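Separin (Saccharomyces cerevisiae, PDB 5U1T) cleaves the Mcd1/Scc1 subunit of cohesin at the onset of anaphase, as a caspase-like cysteine protease, so that sister chromatids can be pulled apart. Local coordinates at residues 1357-1362 with 1381-1386; 1133-1138 with 1242-1247; 1395-1400 with 1521-1526; 1562-1567 with 1590-1595. One frame throughout, in Å; residues are numbered along the deposited sequence.

Interaction 1 of 4, residues 1357-1362 with 1381-1386; sequences HTFLVV and SITRVP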
loop_
_atom_site.group_PDB
_atom_site.type_symbol
_atom_site.label_atom_id
_atom_site.label_comp_id
_atom_site.label_asym_id
_atom_site.label_seq_id
_atom_site.Cartn_x
_atom_site.Cartn_y
_atom_site.Cartn_z
ATOM N N HIS A 1357 47.271 -12.183 -33.789
ATOM C CA HIS A 1357 46.200 -12.756 -32.981
ATOM C C HIS A 1357 44.861 -12.189 -33.412
ATOM O O HIS A 1357 44.787 -11.092 -33.948
ATOM C CB HIS A 1357 46.448 -12.483 -31.486
ATOM C CG HIS A 1357 45.440 -13.116 -30.574
ATOM N ND1 HIS A 1357 45.359 -14.478 -30.383
ATOM C CD2 HIS A 1357 44.466 -12.571 -29.807
ATOM C CE1 HIS A 1357 44.377 -14.745 -29.540
ATOM N NE2 HIS A 1357 43.818 -13.606 -29.177
ATOM N N THR A 1358 43.808 -12.949 -33.177
ATOM C CA THR A 1358 42.467 -12.508 -33.508
ATOM C C THR A 1358 41.577 -12.455 -32.296
ATOM O O THR A 1358 41.321 -13.476 -31.658
ATOM C CB THR A 1358 41.825 -13.433 -34.530
ATOM O OG1 THR A 1358 42.601 -13.394 -35.731
ATOM C CG2 THR A 1358 40.402 -13.003 -34.816
ATOM N N PHE A 1359 41.100 -11.258 -31.981
ATOM C CA PHE A 1359 40.090 -11.094 -30.946
ATOM C C PHE A 1359 38.701 -11.131 -31.575
ATOM O O PHE A 1359 38.388 -10.335 -32.462
ATOM C CB PHE A 1359 40.309 -9.793 -30.172
ATOM C CG PHE A 1359 41.515 -9.821 -29.273
ATOM C CD1 PHE A 1359 41.513 -10.589 -28.114
ATOM C CD2 PHE A 1359 42.645 -9.082 -29.577
ATOM C CE1 PHE A 1359 42.604 -10.620 -27.289
ATOM C CE2 PHE A 1359 43.752 -9.114 -28.754
ATOM C CZ PHE A 1359 43.736 -9.885 -27.613
ATOM N N LEU A 1360 37.892 -12.094 -31.144
ATOM C CA LEU A 1360 36.477 -12.132 -31.508
ATOM C C LEU A 1360 35.613 -11.487 -30.434
ATOM O O LEU A 1360 35.408 -12.054 -29.356
ATOM C CB LEU A 1360 36.000 -13.563 -31.728
ATOM C CG LEU A 1360 36.548 -14.360 -32.894
ATOM C CD1 LEU A 1360 35.917 -15.735 -32.878
ATOM C CD2 LEU A 1360 36.246 -13.626 -34.173
ATOM N N VAL A 1361 35.119 -10.296 -30.717
ATOM C CA VAL A 1361 34.108 -9.706 -29.862
ATOM C C VAL A 1361 32.787 -10.405 -30.139
ATOM O O VAL A 1361 32.132 -10.120 -31.140
ATOM C CB VAL A 1361 33.972 -8.216 -30.105
ATOM C CG1 VAL A 1361 32.897 -7.624 -29.199
ATOM C CG2 VAL A 1361 35.304 -7.542 -29.903
ATOM N N VAL A 1362 32.414 -11.333 -29.266
ATOM C CA VAL A 1362 31.233 -12.157 -29.492
ATOM C C VAL A 1362 30.038 -11.694 -28.647
ATOM O O VAL A 1362 30.094 -11.685 -27.412
ATOM C CB VAL A 1362 31.539 -13.640 -29.201
ATOM C CG1 VAL A 1362 30.309 -14.501 -29.454
ATOM C CG2 VAL A 1362 32.722 -14.108 -30.074
ATOM N N SER A 1381 44.941 -18.381 -34.025
ATOM C CA SER A 1381 45.049 -18.024 -32.620
ATOM C C SER A 1381 43.938 -17.070 -32.237
ATOM O O SER A 1381 43.942 -15.915 -32.656
ATOM C CB SER A 1381 46.388 -17.371 -32.318
ATOM O OG SER A 1381 46.341 -16.720 -31.056
ATOM N N ILE A 1382 42.999 -17.540 -31.421
ATOM C CA ILE A 1382 41.824 -16.738 -31.099
ATOM C C ILE A 1382 41.452 -16.766 -29.617
ATOM O O ILE A 1382 41.423 -17.830 -28.993
ATOM C CB ILE A 1382 40.594 -17.221 -31.910
ATOM C CG1 ILE A 1382 40.836 -17.077 -33.411
ATOM C CG2 ILE A 1382 39.329 -16.486 -31.494
ATOM C CD1 ILE A 1382 39.734 -17.662 -34.249
ATOM N N THR A 1383 41.171 -15.594 -29.056
ATOM C CA THR A 1383 40.400 -15.508 -27.820
ATOM C C THR A 1383 39.130 -14.707 -28.087
ATOM O O THR A 1383 39.101 -13.854 -28.965
ATOM C CB THR A 1383 41.190 -14.854 -26.668
ATOM O OG1 THR A 1383 41.785 -13.628 -27.115
ATOM C CG2 THR A 1383 42.271 -15.777 -26.177
ATOM N N ARG A 1384 38.086 -15.001 -27.317
ATOM C CA ARG A 1384 36.857 -14.217 -27.315
ATOM C C ARG A 1384 36.892 -13.072 -26.318
ATOM O O ARG A 1384 37.578 -13.124 -25.303
ATOM C CB ARG A 1384 35.666 -15.099 -26.999
ATOM C CG ARG A 1384 35.448 -16.196 -27.973
ATOM C CD ARG A 1384 34.061 -16.687 -27.828
ATOM N NE ARG A 1384 33.808 -17.858 -28.642
ATOM C CZ ARG A 1384 32.629 -18.451 -28.708
ATOM N NH1 ARG A 1384 31.609 -17.963 -28.019
ATOM N NH2 ARG A 1384 32.466 -19.523 -29.461
ATOM N N VAL A 1385 36.126 -12.033 -26.614
ATOM C CA VAL A 1385 35.978 -10.922 -25.685
ATOM C C VAL A 1385 34.522 -10.451 -25.745
ATOM O O VAL A 1385 33.883 -10.575 -26.776
ATOM C CB VAL A 1385 36.984 -9.799 -26.026
ATOM C CG1 VAL A 1385 36.338 -8.452 -25.950
ATOM C CG2 VAL A 1385 38.205 -9.881 -25.123
ATOM N N PRO A 1386 33.964 -9.974 -24.625
ATOM C CA PRO A 1386 32.555 -9.561 -24.710
ATOM C C PRO A 1386 32.325 -8.132 -25.232
ATOM O O PRO A 1386 31.191 -7.840 -25.609
ATOM C CB PRO A 1386 32.069 -9.700 -23.262
ATOM C CG PRO A 1386 33.293 -9.562 -22.424
ATOM C CD PRO A 1386 34.429 -10.109 -23.230
#
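Residues 1357-1362 and 1382-1385 run as parallel strands whose axes approach to 4.6 Å with their directions 30° apart, and the ladder includes Leu1360 N to Thr1383 O, Val1385 N to Leu1360 O (2.8 Å) and Val1362 N to Val1385 O. His1357 closes its start through the ring edge. With CG anti to the backbone N (chi1 -176°), the imidazole swings across the neighbouring strand: ND1 hydrogen-bonds Ser1381 OG, and NE2 donates to Thr1383 OG1 over 2.9 Å, only 6° out of the ring plane. That hydroxyl also bonds Gly1589 O, so two bonds fix it. His1357 CD2 lies 3.5 Å above the Phe1359 ring, over its centre. Without this imidazole, as with an alanine here, Ser1381 OG and Thr1383 OG1 would probably each lose a buried partner, and the Phe1359 face would be left uncovered by CD2. On the sheet face that carries Thr1358, Leu1360 and Ile1382, Leu1360 CD1 meets Ile1382 CG2 at 3.8 Å. Further along, Val1362 CG2 touches Arg1384 CD at 3.7 Å; the guanidinium beyond it salt-bridges Glu1372 and bonds the carbonyls of His1367 and Phe1369. Strand 1353-1362 also pairs in parallel with strand 1132-1139, so the contact joins an inner strand of a mixed beta-sheet to marginal strand 1382-1385, in the separase C50 peptidase region.

Interaction 2 of 4, residues 1133-1138 with 1242-1247; sequences NVITID and QGFFSP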
loop_
_atom_site.group_PDB
_atom_site.type_symbol
_atom_site.label_atom_id
_atom_site.label_comp_id
_atom_site.label_asym_id
_atom_site.label_seq_id
_atom_site.Cartn_x
_atom_site.Cartn_y
_atom_site.Cartn_z
ATOM N N ASN A 1133 43.683 -8.584 -35.556
ATOM C CA ASN A 1133 42.322 -8.333 -35.993
ATOM C C ASN A 1133 41.399 -8.363 -34.786
ATOM O O ASN A 1133 41.581 -9.169 -33.860
ATOM C CB ASN A 1133 41.853 -9.360 -37.015
ATOM C CG ASN A 1133 42.520 -9.203 -38.355
ATOM O OD1 ASN A 1133 43.111 -8.168 -38.656
ATOM N ND2 ASN A 1133 42.409 -10.232 -39.181
ATOM N N VAL A 1134 40.429 -7.457 -34.788
ATOM C CA VAL A 1134 39.368 -7.486 -33.803
ATOM C C VAL A 1134 38.064 -7.528 -34.572
ATOM O O VAL A 1134 37.697 -6.583 -35.252
ATOM C CB VAL A 1134 39.419 -6.287 -32.864
ATOM C CG1 VAL A 1134 38.687 -6.615 -31.589
ATOM C CG2 VAL A 1134 40.858 -5.935 -32.545
ATOM N N ILE A 1135 37.385 -8.657 -34.491
ATOM C CA ILE A 1135 36.246 -8.915 -35.341
ATOM C C ILE A 1135 35.003 -9.168 -34.490
ATOM O O ILE A 1135 34.987 -10.098 -33.675
ATOM C CB ILE A 1135 36.519 -10.107 -36.249
ATOM C CG1 ILE A 1135 37.694 -9.775 -37.166
ATOM C CG2 ILE A 1135 35.297 -10.467 -37.047
ATOM C CD1 ILE A 1135 38.121 -10.897 -38.091
ATOM N N THR A 1136 33.977 -8.333 -34.661
ATOM C CA THR A 1136 32.727 -8.543 -33.937
ATOM C C THR A 1136 31.830 -9.478 -34.753
ATOM O O THR A 1136 31.902 -9.518 -35.992
ATOM C CB THR A 1136 32.004 -7.207 -33.616
ATOM O OG1 THR A 1136 31.653 -6.543 -34.829
ATOM C CG2 THR A 1136 32.925 -6.278 -32.850
ATOM N N ILE A 1137 31.053 -10.278 -34.035
ATOM C CA ILE A 1137 30.065 -11.189 -34.603
ATOM C C ILE A 1137 28.748 -10.940 -33.863
ATOM O O ILE A 1137 28.626 -11.143 -32.635
ATOM C CB ILE A 1137 30.472 -12.676 -34.478
ATOM C CG1 ILE A 1137 31.879 -12.900 -35.022
ATOM C CG2 ILE A 1137 29.459 -13.585 -35.165
ATOM C CD1 ILE A 1137 32.296 -14.348 -35.032
ATOM N N ASP A 1138 27.764 -10.468 -34.605
ATOM C CA ASP A 1138 26.552 -9.987 -33.981
ATOM C C ASP A 1138 25.375 -10.408 -34.828
ATOM O O ASP A 1138 25.538 -10.876 -35.958
ATOM C CB ASP A 1138 26.597 -8.467 -33.807
ATOM C CG ASP A 1138 26.060 -8.023 -32.467
ATOM O OD1 ASP A 1138 24.964 -8.516 -32.058
ATOM O OD2 ASP A 1138 26.750 -7.193 -31.806
ATOM N N GLN A 1242 34.734 -15.259 -46.537
ATOM C CA GLN A 1242 35.449 -15.939 -45.489
ATOM C C GLN A 1242 36.788 -15.264 -45.328
ATOM O O GLN A 1242 37.447 -15.432 -44.337
ATOM C CB GLN A 1242 35.648 -17.394 -45.829
ATOM C CG GLN A 1242 34.378 -18.172 -46.008
ATOM C CD GLN A 1242 34.629 -19.649 -46.012
ATOM O OE1 GLN A 1242 35.756 -20.083 -45.997
ATOM N NE2 GLN A 1242 33.575 -20.428 -46.031
ATOM N N GLY A 1243 37.194 -14.521 -46.341
ATOM C CA GLY A 1243 38.438 -13.772 -46.311
ATOM C C GLY A 1243 38.484 -12.583 -45.367
ATOM O O GLY A 1243 39.569 -12.066 -45.068
ATOM N N PHE A 1244 37.307 -12.150 -44.898
ATOM C CA PHE A 1244 37.191 -11.088 -43.907
ATOM C C PHE A 1244 37.875 -11.553 -42.622
ATOM O O PHE A 1244 38.399 -10.747 -41.851
ATOM C CB PHE A 1244 35.708 -10.757 -43.669
ATOM C CG PHE A 1244 35.454 -9.465 -42.908
ATOM C CD1 PHE A 1244 35.546 -8.236 -43.548
ATOM C CD2 PHE A 1244 35.085 -9.490 -41.573
ATOM C CE1 PHE A 1244 35.297 -7.061 -42.868
ATOM C CE2 PHE A 1244 34.824 -8.312 -40.883
ATOM C CZ PHE A 1244 34.927 -7.098 -41.529
ATOM N N PHE A 1245 37.885 -12.868 -42.417
ATOM C CA PHE A 1245 38.497 -13.462 -41.235
ATOM C C PHE A 1245 39.973 -13.797 -41.419
ATOM O O PHE A 1245 40.653 -14.181 -40.460
ATOM C CB PHE A 1245 37.741 -14.728 -40.836
ATOM C CG PHE A 1245 36.405 -14.455 -40.256
ATOM C CD1 PHE A 1245 36.279 -14.155 -38.900
ATOM C CD2 PHE A 1245 35.276 -14.456 -41.065
ATOM C CE1 PHE A 1245 35.048 -13.880 -38.356
ATOM C CE2 PHE A 1245 34.038 -14.185 -40.539
ATOM C CZ PHE A 1245 33.914 -13.898 -39.183
ATOM N N SER A 1246 40.462 -13.655 -42.646
ATOM C CA SER A 1246 41.801 -14.122 -42.964
ATOM C C SER A 1246 42.877 -13.358 -42.195
ATOM O O SER A 1246 42.859 -12.119 -42.116
ATOM C CB SER A 1246 42.070 -14.034 -44.469
ATOM O OG SER A 1246 43.457 -14.073 -44.731
ATOM N N PRO A 1247 43.819 -14.111 -41.613
ATOM C CA PRO A 1247 44.931 -13.552 -40.850
ATOM C C PRO A 1247 46.027 -12.993 -41.743
ATOM O O PRO A 1247 46.984 -12.455 -41.199
ATOM C CB PRO A 1247 45.438 -14.752 -40.059
ATOM C CG PRO A 1247 45.097 -15.910 -40.910
ATOM C CD PRO A 1247 43.795 -15.581 -41.552
#
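Ile1135 brings its CG2 methyl obliquely to the Phe1245 ring, 3.7 Å from CE1, while its CD1 reaches 3.8 Å from Phe1244 O. The contact sets a strand of the mixed sheet against a 3-10 turn: residues 1133-1138 belong to strand 1132-1139, whereas a short 3-10 segment, residues 1242-1244, lies between helix 1209-1237 and the small strand 1248-1249. End to end, the touching parts run 140° apart. The turn is held by its own backbone, with Phe1245 N bonded to Gln1242 O and Ser1246 N to Gly1243 O at 3.0 Å, and this presents two consecutive phenylalanines to the strand. The branching of Ile1135 lets it reach both residues. CG1 stands anti to the carbonyl carbon (chi1 -63°) and the chain continues straight to CD1, carrying that methyl out to the turn, while CG2 is left beside both rings. Against Phe1244 it comes in near the ring plane, at the edge, 4.4 Å from CE2. The two rings have further partners in the fold: Lys1150 makes a cation-pi contact with Phe1244, and Phe1376 meets Phe1245 with the planes at about 45°. Two residues along the strand, Ile1137 adds a looser touch, its CD1 4.3 Å from Phe1245 CE1. At the other end the apolar character gives way to amide and carbonyl, where Asn1133 ND2 lies 3.5 Å from Ser1246 O.

Interaction 3 of 4, residues 1395-1400 with 1521-1526; sequences LSRFHY and GCPMVL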
loop_
_atom_site.group_PDB
_atom_site.type_symbol
_atom_site.label_atom_id
_atom_site.label_comp_id
_atom_site.label_asym_id
_atom_site.label_seq_id
_atom_site.Cartn_x
_atom_site.Cartn_y
_atom_site.Cartn_z
ATOM N N LEU A 1395 43.861 -4.959 -22.115
ATOM C CA LEU A 1395 45.122 -4.624 -22.762
ATOM C C LEU A 1395 45.820 -3.464 -22.032
ATOM O O LEU A 1395 47.043 -3.473 -21.871
ATOM C CB LEU A 1395 44.914 -4.288 -24.246
ATOM C CG LEU A 1395 44.411 -5.387 -25.197
ATOM C CD1 LEU A 1395 44.389 -4.902 -26.631
ATOM C CD2 LEU A 1395 45.215 -6.654 -25.095
ATOM N N SER A 1396 45.064 -2.473 -21.576
ATOM C CA SER A 1396 45.667 -1.410 -20.766
ATOM C C SER A 1396 46.283 -1.964 -19.477
ATOM O O SER A 1396 47.308 -1.477 -19.018
ATOM C CB SER A 1396 44.640 -0.325 -20.425
ATOM O OG SER A 1396 44.637 0.693 -21.413
ATOM N N ARG A 1397 45.663 -2.993 -18.913
ATOM C CA ARG A 1397 46.144 -3.606 -17.682
ATOM C C ARG A 1397 47.523 -4.222 -17.859
ATOM O O ARG A 1397 48.293 -4.315 -16.898
ATOM C CB ARG A 1397 45.151 -4.668 -17.200
ATOM C CG ARG A 1397 45.440 -5.269 -15.832
ATOM C CD ARG A 1397 44.358 -6.276 -15.452
ATOM N NE ARG A 1397 44.840 -7.243 -14.472
ATOM C CZ ARG A 1397 44.087 -8.193 -13.924
ATOM N NH1 ARG A 1397 44.615 -9.038 -13.033
ATOM N NH2 ARG A 1397 42.807 -8.294 -14.273
ATOM N N PHE A 1398 47.848 -4.635 -19.081
ATOM C CA PHE A 1398 49.135 -5.287 -19.338
ATOM C C PHE A 1398 49.918 -4.575 -20.458
ATOM O O PHE A 1398 50.516 -5.218 -21.331
ATOM C CB PHE A 1398 48.921 -6.775 -19.684
ATOM C CG PHE A 1398 48.196 -7.565 -18.611
ATOM C CD1 PHE A 1398 48.881 -8.070 -17.515
ATOM C CD2 PHE A 1398 46.831 -7.803 -18.706
ATOM C CE1 PHE A 1398 48.220 -8.798 -16.531
ATOM C CE2 PHE A 1398 46.160 -8.528 -17.728
ATOM C CZ PHE A 1398 46.860 -9.024 -16.636
ATOM N N HIS A 1399 49.843 -3.260 -20.449
ATOM C CA HIS A 1399 50.606 -2.428 -21.348
ATOM C C HIS A 1399 50.702 -2.973 -22.746
ATOM O O HIS A 1399 51.738 -2.914 -23.355
ATOM C CB HIS A 1399 51.984 -2.214 -20.772
ATOM C CG HIS A 1399 51.968 -1.731 -19.370
ATOM N ND1 HIS A 1399 52.084 -2.577 -18.298
ATOM C CD2 HIS A 1399 51.848 -0.488 -18.862
ATOM C CE1 HIS A 1399 52.044 -1.875 -17.186
ATOM N NE2 HIS A 1399 51.901 -0.604 -17.501
ATOM N N TYR A 1400 49.613 -3.522 -23.236
ATOM C CA TYR A 1400 49.470 -3.815 -24.643
ATOM C C TYR A 1400 50.541 -4.763 -25.123
ATOM O O TYR A 1400 51.174 -4.541 -26.126
ATOM C CB TYR A 1400 49.473 -2.540 -25.453
ATOM C CG TYR A 1400 48.285 -1.686 -25.175
ATOM C CD1 TYR A 1400 47.041 -2.056 -25.602
ATOM C CD2 TYR A 1400 48.400 -0.518 -24.466
ATOM C CE1 TYR A 1400 45.943 -1.281 -25.336
ATOM C CE2 TYR A 1400 47.300 0.261 -24.201
ATOM C CZ TYR A 1400 46.081 -0.138 -24.643
ATOM O OH TYR A 1400 44.997 0.617 -24.393
ATOM N N GLY A 1521 38.045 -9.648 -12.817
ATOM C CA GLY A 1521 39.341 -9.147 -13.225
ATOM C C GLY A 1521 40.264 -10.246 -13.713
ATOM O O GLY A 1521 41.467 -10.043 -13.850
ATOM N N CYS A 1522 39.687 -11.420 -13.950
ATOM C CA CYS A 1522 40.368 -12.488 -14.675
ATOM C C CYS A 1522 40.693 -11.973 -16.073
ATOM O O CYS A 1522 39.824 -11.377 -16.727
ATOM C CB CYS A 1522 39.496 -13.749 -14.744
ATOM S SG CYS A 1522 40.277 -15.215 -15.469
ATOM N N PRO A 1523 41.954 -12.162 -16.508
ATOM C CA PRO A 1523 42.475 -11.742 -17.806
ATOM C C PRO A 1523 42.500 -12.865 -18.847
ATOM O O PRO A 1523 42.813 -12.614 -20.013
ATOM C CB PRO A 1523 43.896 -11.288 -17.459
ATOM C CG PRO A 1523 44.295 -12.191 -16.373
ATOM C CD PRO A 1523 43.045 -12.567 -15.607
ATOM N N MET A 1524 42.186 -14.089 -18.432
ATOM C CA MET A 1524 42.117 -15.231 -19.352
ATOM C C MET A 1524 41.365 -16.351 -18.664
ATOM O O MET A 1524 41.838 -16.893 -17.682
ATOM C CB MET A 1524 43.517 -15.719 -19.770
ATOM C CG MET A 1524 43.552 -16.754 -20.915
ATOM S SD MET A 1524 42.838 -18.397 -20.642
ATOM C CE MET A 1524 43.736 -18.921 -19.191
ATOM N N VAL A 1525 40.197 -16.702 -19.179
ATOM C CA VAL A 1525 39.424 -17.776 -18.585
ATOM C C VAL A 1525 38.978 -18.736 -19.670
ATOM O O VAL A 1525 38.506 -18.329 -20.732
ATOM C CB VAL A 1525 38.207 -17.247 -17.804
ATOM C CG1 VAL A 1525 37.362 -16.325 -18.670
ATOM C CG2 VAL A 1525 37.380 -18.405 -17.271
ATOM N N LEU A 1526 39.162 -20.019 -19.401
ATOM C CA LEU A 1526 38.917 -21.053 -20.388
ATOM C C LEU A 1526 37.890 -22.057 -19.865
ATOM O O LEU A 1526 38.094 -22.652 -18.809
ATOM C CB LEU A 1526 40.241 -21.736 -20.737
ATOM C CG LEU A 1526 40.356 -22.798 -21.831
ATOM C CD1 LEU A 1526 41.828 -22.919 -22.294
ATOM C CD2 LEU A 1526 39.850 -24.154 -21.330
#
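Phe1398 and Pro1523 make the tight part of this contact: CE2 of the phenylalanine lies 3.6 Å from CB of the buried Pro1523, and CZ lies 3.8 Å from the same atom, so a corner of the six-membered ring presses on the pyrrolidine. The two side chains meet at a slant. Phe1398 is steadied from its own segment, since Arg1397 CG sits 3.8 Å above one ring face, offset toward the rim. The Arg1397 arm, by contrast, is the less certain part, on a partly exposed side. Its chain, with CG anti to the backbone N (chi1 -173°) and extended as far as NE, carries the guanidinium edge-on to Gly1521 O, but the modelled approach of NH2 is too short to be trusted, and the exact contact stays doubtful. Lys1488 brings a like charge close to the same arginine. Only 149 Å² is buried in all, which fits a contact made at two points. It joins the end of helix 1388-1397 to the helix-to-strand turn on the other side. There Gly1521, with positive phi (92°), closes helix 1513-1519 in a Schellman motif, and Pro1523 leads into strand 1524-1528 of the six-stranded sheet, whose strand order, 2-1-3-4-5-6, is that of the caspase-like fold.

Interaction 4 of 4, residues 1562-1567 with 1590-1595; sequences LSVSYA and LPIKFV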
loop_
_atom_site.group_PDB
_atom_site.type_symbol
_atom_site.label_atom_id
_atom_site.label_comp_id
_atom_site.label_asym_id
_atom_site.label_seq_id
_atom_site.Cartn_x
_atom_site.Cartn_y
_atom_site.Cartn_z
ATOM N N LEU A 1562 53.607 -23.324 -26.566
ATOM C CA LEU A 1562 52.506 -22.658 -27.262
ATOM C C LEU A 1562 51.716 -21.749 -26.320
ATOM O O LEU A 1562 51.618 -21.997 -25.113
ATOM C CB LEU A 1562 51.559 -23.686 -27.906
ATOM C CG LEU A 1562 52.115 -24.627 -28.978
ATOM C CD1 LEU A 1562 51.069 -25.599 -29.511
ATOM C CD2 LEU A 1562 52.695 -23.819 -30.106
ATOM N N SER A 1563 51.159 -20.689 -26.896
ATOM C CA SER A 1563 50.162 -19.852 -26.236
ATOM C C SER A 1563 48.891 -20.650 -25.950
ATOM O O SER A 1563 48.652 -21.671 -26.582
ATOM C CB SER A 1563 49.832 -18.642 -27.108
ATOM O OG SER A 1563 49.110 -19.031 -28.271
ATOM N N VAL A 1564 48.061 -20.173 -25.023
ATOM C CA VAL A 1564 46.821 -20.869 -24.678
ATOM C C VAL A 1564 45.945 -20.998 -25.923
ATOM O O VAL A 1564 45.173 -21.945 -26.054
ATOM C CB VAL A 1564 46.035 -20.141 -23.526
ATOM C CG1 VAL A 1564 45.244 -18.939 -24.054
ATOM C CG2 VAL A 1564 45.100 -21.103 -22.811
ATOM N N SER A 1565 46.094 -20.060 -26.851
ATOM C CA SER A 1565 45.294 -20.053 -28.063
ATOM C C SER A 1565 45.692 -21.159 -29.026
ATOM O O SER A 1565 44.896 -22.059 -29.307
ATOM C CB SER A 1565 45.408 -18.700 -28.753
ATOM O OG SER A 1565 44.724 -17.714 -28.007
ATOM N N TYR A 1566 46.915 -21.080 -29.543
ATOM C CA TYR A 1566 47.422 -22.121 -30.428
ATOM C C TYR A 1566 47.334 -23.486 -29.741
ATOM O O TYR A 1566 46.988 -24.483 -30.381
ATOM C CB TYR A 1566 48.875 -21.839 -30.864
ATOM C CG TYR A 1566 49.072 -20.665 -31.820
ATOM C CD1 TYR A 1566 48.585 -20.699 -33.128
ATOM C CD2 TYR A 1566 49.763 -19.532 -31.418
ATOM C CE1 TYR A 1566 48.765 -19.614 -34.003
ATOM C CE2 TYR A 1566 49.949 -18.456 -32.280
ATOM C CZ TYR A 1566 49.452 -18.499 -33.567
ATOM O OH TYR A 1566 49.658 -17.418 -34.393
ATOM N N ALA A 1567 47.620 -23.525 -28.437
ATOM C CA ALA A 1567 47.623 -24.784 -27.691
ATOM C C ALA A 1567 46.250 -25.430 -27.696
ATOM O O ALA A 1567 46.137 -26.647 -27.754
ATOM C CB ALA A 1567 48.085 -24.571 -26.268
ATOM N N LEU A 1590 42.711 -12.542 -22.790
ATOM C CA LEU A 1590 43.948 -12.406 -23.563
ATOM C C LEU A 1590 44.715 -13.725 -23.706
ATOM O O LEU A 1590 44.700 -14.558 -22.810
ATOM C CB LEU A 1590 44.853 -11.353 -22.911
ATOM C CG LEU A 1590 44.178 -10.008 -22.646
ATOM C CD1 LEU A 1590 45.188 -8.969 -22.175
ATOM C CD2 LEU A 1590 43.444 -9.541 -23.892
ATOM N N PRO A 1591 45.410 -13.919 -24.834
ATOM C CA PRO A 1591 46.174 -15.164 -24.930
ATOM C C PRO A 1591 47.383 -15.154 -23.972
ATOM O O PRO A 1591 48.065 -14.134 -23.802
ATOM C CB PRO A 1591 46.603 -15.193 -26.394
ATOM C CG PRO A 1591 46.671 -13.761 -26.783
ATOM C CD PRO A 1591 45.586 -13.067 -26.022
ATOM N N ILE A 1592 47.625 -16.279 -23.310
ATOM C CA ILE A 1592 48.742 -16.356 -22.390
ATOM C C ILE A 1592 49.740 -17.407 -22.862
ATOM O O ILE A 1592 49.376 -18.340 -23.579
ATOM C CB ILE A 1592 48.276 -16.681 -20.951
ATOM C CG1 ILE A 1592 47.852 -18.150 -20.831
ATOM C CG2 ILE A 1592 47.150 -15.751 -20.546
ATOM C CD1 ILE A 1592 47.728 -18.648 -19.412
ATOM N N LYS A 1593 51.001 -17.232 -22.477
ATOM C CA LYS A 1593 52.021 -18.262 -22.664
ATOM C C LYS A 1593 52.766 -18.446 -21.344
ATOM O O LYS A 1593 52.981 -17.489 -20.598
ATOM C CB LYS A 1593 52.981 -17.894 -23.802
ATOM C CG LYS A 1593 53.908 -19.028 -24.203
ATOM C CD LYS A 1593 54.578 -18.776 -25.538
ATOM C CE LYS A 1593 55.656 -17.714 -25.453
ATOM N NZ LYS A 1593 56.150 -17.370 -26.829
ATOM N N PHE A 1594 53.135 -19.674 -21.027
ATOM C CA PHE A 1594 53.883 -19.893 -19.795
ATOM C C PHE A 1594 55.388 -19.669 -19.997
ATOM O O PHE A 1594 55.959 -20.014 -21.034
ATOM C CB PHE A 1594 53.607 -21.288 -19.265
ATOM C CG PHE A 1594 52.194 -21.483 -18.811
ATOM C CD1 PHE A 1594 51.594 -20.563 -17.966
ATOM C CD2 PHE A 1594 51.460 -22.577 -19.235
ATOM C CE1 PHE A 1594 50.294 -20.737 -17.544
ATOM C CE2 PHE A 1594 50.155 -22.756 -18.811
ATOM C CZ PHE A 1594 49.571 -21.834 -17.967
ATOM N N VAL A 1595 56.021 -19.078 -18.990
ATOM C CA VAL A 1595 57.436 -18.726 -19.072
ATOM C C VAL A 1595 58.262 -19.366 -17.947
ATOM O O VAL A 1595 57.769 -19.584 -16.833
ATOM C CB VAL A 1595 57.616 -17.196 -19.025
ATOM C CG1 VAL A 1595 56.970 -16.551 -20.242
ATOM C CG2 VAL A 1595 57.032 -16.630 -17.725
#
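The flat group that matters here is the peptide carbonyl of Ile1592, met nearly head-on by Val1564 N: the hydrogen bond is 2.7 Å long and the C=O...N angle is 168°. Ser1563 CA closes on the same oxygen in a CH...O contact of 3.2 Å. The puckered ring of Pro1591 offers its CB to Ser1565 OG at 3.5 Å, and that hydroxyl also makes a weak bond to Ile1382 O. These pairs join the N-terminus of helix 1564-1571 to strand 1592-1594, which itself runs parallel to strand 1404-1406. Ser1563 is the N-cap: its OG, turned between the backbone N and the carbonyl carbon (chi1 70°), accepts from Tyr1566 N at 3.3 Å. Val1564 N, in the first turn, has no helical carbonyl before it to bond, and the strand supplies one. Beside that bond the Val1564 side chain packs on the strand, with CB 3.8 Å from Ile1592 CG1, and CG1 lying 3.6 Å from Ile1592 N and close to Pro1591 CA. Lys1593 skirts the start of the helix by its aliphatic part, CG lying 3.9 Å from Leu1562 O, before a bend at chi3 (73°) leads its amino end away from residues 1562-1567.

From the N terminus the contacts come strictly in series, none nesting or crossing. Interaction 2 closes a loop of 103 residues between strand 1132-1139 and the 1242-1247 turn; interaction 1 closes a helix-free one of 18. Interaction 3 closes the longest, 120 residues, and interaction 4 the last, of 22. Strands 1132-1139 and 1353-1362 are neighbours in one sheet, where Phe1359 N probably bonds Asn1133 O, so interactions 2 and 1 share it. Ser1565 of interaction 4 packs on Ser1381 and His1357 of interaction 1. Pro1523 O probably bonds Leu1590 N, linking interaction 3 to interaction 4 where strands 1524-1528 and 1585-1589 of the six-stranded sheet adjoin.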